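Local atomic coordinates of phenylacetate-coenzyme A ligase (Bacteroides vulgatus, PDB entry 3LAX), a protein that belongs to the AMP-binding enzyme superfamily and is represented here by its small C-terminal alpha/beta domain. Residues L34-T39 / K103-T108; V50-L55 / V84-K89. All blocks are in the same frame, centred on the assembly; numbering follows the deposited sequence. Where two conformers were deposited one is given.

Contact 1 (L34-T39 / K103-T108)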
loop_
_atom_site.group_PDB
_atom_site.type_symbol
_atom_site.label_atom_id
_atom_site.label_comp_id
_atom_site.label_asym_id
_atom_site.label_seq_id
_atom_site.Cartn_x
_atom_site.Cartn_y
_atom_site.Cartn_z
ATOM N N LEU A 34 4.959 1.503 -0.934
ATOM C CA LEU A 34 4.768 2.237 -2.173
ATOM C C LEU A 34 3.359 2.002 -2.665
ATOM O O LEU A 34 2.931 0.864 -2.803
ATOM C CB LEU A 34 5.760 1.757 -3.230
ATOM C CG LEU A 34 5.633 2.437 -4.592
ATOM C CD1 LEU A 34 5.902 3.932 -4.473
ATOM C CD2 LEU A 34 6.577 1.781 -5.595
ATOM N N ILE A 35 2.631 3.090 -2.891
ATOM C CA ILE A 35 1.279 3.017 -3.401
ATOM C C ILE A 35 1.361 3.287 -4.897
ATOM O O ILE A 35 1.832 4.346 -5.309
ATOM C CB ILE A 35 0.396 4.106 -2.753
ATOM C CG1 ILE A 35 0.346 3.945 -1.224
ATOM C CG2 ILE A 35 -0.995 4.096 -3.341
ATOM C CD1 ILE A 35 -0.159 5.206 -0.494
ATOM N N THR A 36 0.939 2.330 -5.715
ATOM C CA THR A 36 0.972 2.525 -7.162
ATOM C C THR A 36 -0.444 2.614 -7.711
ATOM O O THR A 36 -1.272 1.739 -7.451
ATOM C CB THR A 36 1.732 1.393 -7.900
ATOM O OG1 THR A 36 3.087 1.348 -7.441
ATOM C CG2 THR A 36 1.729 1.650 -9.415
ATOM N N LEU A 37 -0.726 3.688 -8.447
ATOM C CA LEU A 37 -2.033 3.882 -9.061
ATOM C C LEU A 37 -1.878 3.663 -10.553
ATOM O O LEU A 37 -0.991 4.237 -11.186
ATOM C CB LEU A 37 -2.550 5.307 -8.809
ATOM C CG LEU A 37 -2.611 5.712 -7.329
ATOM C CD1 LEU A 37 -2.914 7.199 -7.149
ATOM C CD2 LEU A 37 -3.623 4.863 -6.561
ATOM N N GLU A 38 -2.728 2.828 -11.130
ATOM C CA GLU A 38 -2.668 2.651 -12.569
ATOM C C GLU A 38 -4.033 2.402 -13.168
ATOM O O GLU A 38 -5.006 2.168 -12.456
ATOM C CB GLU A 38 -1.680 1.546 -12.949
ATOM C CG GLU A 38 -1.831 0.268 -12.165
ATOM C CD GLU A 38 -0.566 -0.571 -12.196
ATOM O OE1 GLU A 38 0.052 -0.687 -13.281
ATOM O OE2 GLU A 38 -0.189 -1.108 -11.131
ATOM N N THR A 39 -4.098 2.490 -14.489
ATOM C CA THR A 39 -5.328 2.229 -15.203
ATOM C C THR A 39 -5.235 0.839 -15.819
ATOM O O THR A 39 -4.448 0.609 -16.733
ATOM C CB THR A 39 -5.570 3.295 -16.279
ATOM O OG1 THR A 39 -5.516 4.592 -15.670
ATOM C CG2 THR A 39 -6.932 3.096 -16.942
ATOM N N LYS A 103 3.289 6.356 -6.517
ATOM C CA LYS A 103 3.620 6.356 -7.937
ATOM C C LYS A 103 2.313 6.290 -8.729
ATOM O O LYS A 103 1.621 5.274 -8.725
ATOM C CB LYS A 103 4.539 5.181 -8.281
ATOM C CG LYS A 103 4.836 5.057 -9.766
ATOM C CD LYS A 103 6.156 4.360 -10.028
ATOM C CE LYS A 103 6.241 3.044 -9.292
ATOM N NZ LYS A 103 7.390 2.208 -9.765
ATOM N N ASP A 104 1.969 7.392 -9.390
ATOM C CA ASP A 104 0.702 7.487 -10.103
ATOM C C ASP A 104 0.961 7.436 -11.603
ATOM O O ASP A 104 1.432 8.406 -12.204
ATOM C CB ASP A 104 -0.038 8.776 -9.725
ATOM C CG ASP A 104 -1.480 8.787 -10.196
ATOM O OD1 ASP A 104 -1.846 7.983 -11.083
ATOM O OD2 ASP A 104 -2.261 9.612 -9.668
ATOM N N LEU A 105 0.637 6.294 -12.199
ATOM C CA LEU A 105 0.937 6.038 -13.592
ATOM C C LEU A 105 -0.285 6.253 -14.461
ATOM O O LEU A 105 -0.278 5.935 -15.644
ATOM C CB LEU A 105 1.437 4.607 -13.741
ATOM C CG LEU A 105 2.688 4.296 -12.915
ATOM C CD1 LEU A 105 3.140 2.855 -13.119
ATOM C CD2 LEU A 105 3.806 5.264 -13.281
ATOM N N ARG A 106 -1.345 6.788 -13.872
ATOM C CA ARG A 106 -2.538 7.080 -14.641
ATOM C C ARG A 106 -2.264 8.328 -15.451
ATOM O O ARG A 106 -1.347 9.087 -15.143
ATOM C CB ARG A 106 -3.730 7.303 -13.717
ATOM C CG ARG A 106 -4.020 6.107 -12.818
ATOM C CD ARG A 106 -5.125 6.455 -11.852
ATOM N NE ARG A 106 -4.703 7.515 -10.943
ATOM C CZ ARG A 106 -5.516 8.145 -10.104
ATOM N NH1 ARG A 106 -6.803 7.820 -10.062
ATOM N NH2 ARG A 106 -5.041 9.097 -9.309
ATOM N N LYS A 107 -3.044 8.543 -16.495
ATOM C CA LYS A 107 -2.917 9.796 -17.217
ATOM C C LYS A 107 -3.772 10.866 -16.552
ATOM O O LYS A 107 -4.884 10.588 -16.098
ATOM C CB LYS A 107 -3.232 9.604 -18.701
ATOM C CG LYS A 107 -2.081 8.922 -19.426
ATOM C CD LYS A 107 -2.422 8.509 -20.839
ATOM C CE LYS A 107 -1.196 7.915 -21.510
ATOM N NZ LYS A 107 -0.575 6.858 -20.660
ATOM N N THR A 108 -3.222 12.076 -16.456
ATOM C CA THR A 108 -3.919 13.201 -15.834
ATOM C C THR A 108 -5.207 13.540 -16.578
ATOM O O THR A 108 -6.157 14.051 -15.981
ATOM C CB THR A 108 -3.020 14.460 -15.771
ATOM O OG1 THR A 108 -1.868 14.187 -14.963
ATOM C CG2 THR A 108 -3.782 15.645 -15.175
HETATM O O HOH W 1 -1.692 3.329 -15.968
HETATM O O HOH W 2 -4.764 6.484 -17.279
#
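Asp104 OD1, which packs against CB of Leu37 on the neighbouring strand, is gripped by two N-H groups of Arg106. The backbone N of Arg106 meets Asp104 OD1 on its anti side at 3.1 Å and closes an Asx turn; NE arrives on the syn side, from the opposite face of the carboxylate plane. The NE bond is half of a side-on salt bridge, completed by Arg106 NH2 to Asp104 OD2 at 2.9 Å. Both side-chain bonds are nearly straight (170°), and the carboxylate carbon lies in plane at the guanidinium edge, an arrangement that restricts rotation of both groups. A bend at chi3 of Arg106 (-65°) folds the guanidinium back to its partner.

Leu37 crosses this ion pair obliquely, its CD1 3.5 Å from Asp104 OD2 and 3.6 Å from Arg106 NH2. Arg106 NH1 has a second anionic partner in Asp44 and also bonds to the carbonyl of Ile8.

The backbones illustrate parallel pairing at the margin of the domain's mixed beta sheet, where strand 102-104 pairs with strand 32-40. Lys103 N to Ile35 O, Leu37 N to Lys103 O and Leu105 N to Leu37 O are each 2.8 Å. After the Leu105 N bond the direct backbone ladder ends, and one water accepts from Thr39 N and donates to Leu105 O. Another lies 2.6 Å from Thr39 OG1 and accepts from Lys107 N; the same hydroxyl is bonded to Asp44.

On the other face of the sheet from Leu37, Thr36 and Lys103 run side by side. The lysine, with CG trans to its own nitrogen (chi1 175°), bends at chi3 and brings CE 3.9 Å from Leu34 CD2, while Leu105 CD1 meets Thr36 CG2.

Contact 2 (V50-L55 / V84-K89); sequences VELSQL and VKLVPK
The Glu51 carboxylate has one face turned to the backbone of 88-89, with Pro88 O and the CA and C of Lys89 lying over it; Lys89 CA is 3.8 Å from Glu51 OE1. Its oxygens are taken up just beyond, OE1 by the backbone N of Gly90 and OE2 by Leu92 N and a salt bridge to Lys94. The Gln54 amide likewise has CD and CE of Lys89 over one face, although the modelled approach of these two chains is too tight to be trusted in detail.

Gln54 and Lys89 follow the C-terminal ends of the two parallel strands of a beta-alpha-beta unit, in which helix 60-78 connects strand 43-52 to its neighbour 83-87. The axes of strands 50-52 and 84-87 are 39° apart, a marked twist. Val50 N bonds to Lys85 O at 3.0 Å, Val87 N to Val50 O at 2.9 Å, and Leu52 N to Val87 O at 2.8 Å.

Leu52 and Leu86 meet at about a right angle, Leu52 CD2 reaching Leu86 CB at 4.0 Å, and helix 60-78 covers them with Leu63, Leu66 and Thr67. Among the Val87 methyls, CG2 is placed between the backbone N and carbonyl carbon and lies 3.5 Å from Val50 O.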
loop_
_atom_site.group_PDB
_atom_site.type_symbol
_atom_site.label_atom_id
_atom_site.label_comp_id
_atom_site.label_asym_id
_atom_site.label_seq_id
_atom_site.Cartn_x
_atom_site.Cartn_y
_atom_site.Cartn_z
ATOM N N VAL A 50 4.335 -3.252 0.448
ATOM C CA VAL A 50 4.999 -2.908 1.696
ATOM C C VAL A 50 6.049 -3.952 2.014
ATOM O O VAL A 50 5.838 -5.154 1.824
ATOM C CB VAL A 50 4.008 -2.713 2.879
ATOM C CG1 VAL A 50 3.114 -3.925 3.052
ATOM C CG2 VAL A 50 4.762 -2.394 4.170
ATOM N N GLU A 51 7.198 -3.473 2.467
ATOM C CA GLU A 51 8.287 -4.370 2.819
ATOM C C GLU A 51 7.989 -5.119 4.098
ATOM O O GLU A 51 7.475 -4.557 5.076
ATOM C CB GLU A 51 9.590 -3.597 2.988
ATOM C CG GLU A 51 10.117 -3.043 1.705
ATOM C CD GLU A 51 11.529 -2.493 1.833
ATOM O OE1 GLU A 51 12.126 -2.595 2.925
ATOM O OE2 GLU A 51 12.039 -1.947 0.833
ATOM N N LEU A 52 8.358 -6.395 4.099
ATOM C CA LEU A 52 8.339 -7.171 5.318
ATOM C C LEU A 52 9.475 -6.734 6.222
ATOM O O LEU A 52 10.528 -6.269 5.752
ATOM C CB LEU A 52 8.504 -8.649 4.987
ATOM C CG LEU A 52 7.331 -9.268 4.231
ATOM C CD1 LEU A 52 7.747 -10.620 3.657
ATOM C CD2 LEU A 52 6.118 -9.414 5.147
ATOM N N SER A 53 9.264 -6.880 7.524
ATOM C CA SER A 53 10.341 -6.711 8.481
ATOM C C SER A 53 11.365 -7.829 8.278
ATOM O O SER A 53 11.001 -8.944 7.897
ATOM C CB SER A 53 9.791 -6.813 9.900
ATOM O OG SER A 53 10.861 -6.870 10.821
ATOM N N GLN A 54 12.637 -7.548 8.533
ATOM C CA GLN A 54 13.640 -8.611 8.440
ATOM C C GLN A 54 13.381 -9.677 9.489
ATOM O O GLN A 54 13.915 -10.773 9.394
ATOM C CB GLN A 54 15.068 -8.074 8.560
ATOM C CG GLN A 54 15.335 -7.284 9.816
ATOM C CD GLN A 54 15.163 -5.797 9.595
ATOM O OE1 GLN A 54 14.085 -5.338 9.205
ATOM N NE2 GLN A 54 16.227 -5.035 9.831
ATOM N N LEU A 55 12.550 -9.363 10.479
ATOM C CA LEU A 55 12.158 -10.341 11.495
ATOM C C LEU A 55 11.062 -11.310 11.043
ATOM O O LEU A 55 10.823 -12.319 11.715
ATOM C CB LEU A 55 11.709 -9.635 12.779
ATOM C CG LEU A 55 12.721 -8.673 13.411
ATOM C CD1 LEU A 55 12.205 -8.158 14.754
ATOM C CD2 LEU A 55 14.101 -9.343 13.556
ATOM N N VAL A 84 -3.011 -5.465 -1.845
ATOM C CA VAL A 84 -1.849 -5.423 -0.970
ATOM C C VAL A 84 -0.841 -6.508 -1.347
ATOM O O VAL A 84 -1.202 -7.683 -1.495
ATOM C CB VAL A 84 -2.267 -5.574 0.509
ATOM C CG1 VAL A 84 -1.031 -5.651 1.425
ATOM C CG2 VAL A 84 -3.213 -4.425 0.920
ATOM N N LYS A 85 0.413 -6.095 -1.528
ATOM C CA LYS A 85 1.488 -7.022 -1.861
ATOM C C LYS A 85 2.632 -6.856 -0.872
ATOM O O LYS A 85 3.232 -5.783 -0.784
ATOM C CB LYS A 85 1.995 -6.771 -3.281
ATOM C CG LYS A 85 0.957 -6.995 -4.368
ATOM C CD LYS A 85 1.560 -6.803 -5.750
ATOM C CE LYS A 85 0.536 -7.063 -6.834
ATOM N NZ LYS A 85 1.117 -6.840 -8.186
ATOM N N LEU A 86 2.941 -7.924 -0.140
ATOM C CA LEU A 86 4.058 -7.891 0.784
ATOM C C LEU A 86 5.297 -8.299 -0.001
ATOM O O LEU A 86 5.279 -9.297 -0.728
ATOM C CB LEU A 86 3.812 -8.828 1.969
ATOM C CG LEU A 86 2.494 -8.498 2.682
ATOM C CD1 LEU A 86 2.304 -9.347 3.944
ATOM C CD2 LEU A 86 2.383 -7.015 3.004
ATOM N N VAL A 87 6.356 -7.510 0.133
ATOM C CA VAL A 87 7.571 -7.710 -0.640
ATOM C C VAL A 87 8.746 -7.849 0.315
ATOM O O VAL A 87 8.674 -7.413 1.467
ATOM C CB VAL A 87 7.804 -6.554 -1.653
ATOM C CG1 VAL A 87 6.608 -6.436 -2.604
ATOM C CG2 VAL A 87 8.059 -5.227 -0.939
ATOM N N PRO A 88 9.832 -8.470 -0.149
ATOM C CA PRO A 88 10.972 -8.701 0.741
ATOM C C PRO A 88 11.598 -7.409 1.247
ATOM O O PRO A 88 11.529 -6.369 0.583
ATOM C CB PRO A 88 11.972 -9.433 -0.156
ATOM C CG PRO A 88 11.146 -10.032 -1.244
ATOM C CD PRO A 88 10.029 -9.072 -1.479
ATOM N N LYS A 89 12.211 -7.477 2.419
ATOM C CA LYS A 89 12.943 -6.337 2.934
ATOM C C LYS A 89 13.941 -5.845 1.889
ATOM O O LYS A 89 14.685 -6.640 1.298
ATOM C CB LYS A 89 13.663 -6.716 4.225
ATOM C CG LYS A 89 14.512 -5.602 4.801
ATOM C CD LYS A 89 15.091 -6.010 6.127
ATOM C CE LYS A 89 16.355 -5.235 6.457
ATOM N NZ LYS A 89 17.583 -5.997 6.068
#

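The two contacts are parallel pairings in one mixed sheet, whose central strands 32-40 and 43-52 are antiparallel neighbours; each contact adds an outermost strand to one of them. They lie on opposite sides of the chain centre, with centres 21 Å apart, and contact 2 is nested along the chain within the loop closed by contact 1. Both are partly buried, but their chemistry differs. In contact 1 the strand gives way to water bridges and an arginine shared between a local aspartate and Asp44, beside the 7-9 strand. Contact 2 instead packs leucines against helix 60-78, and its acidic residue looks beyond the paired segments for its partners.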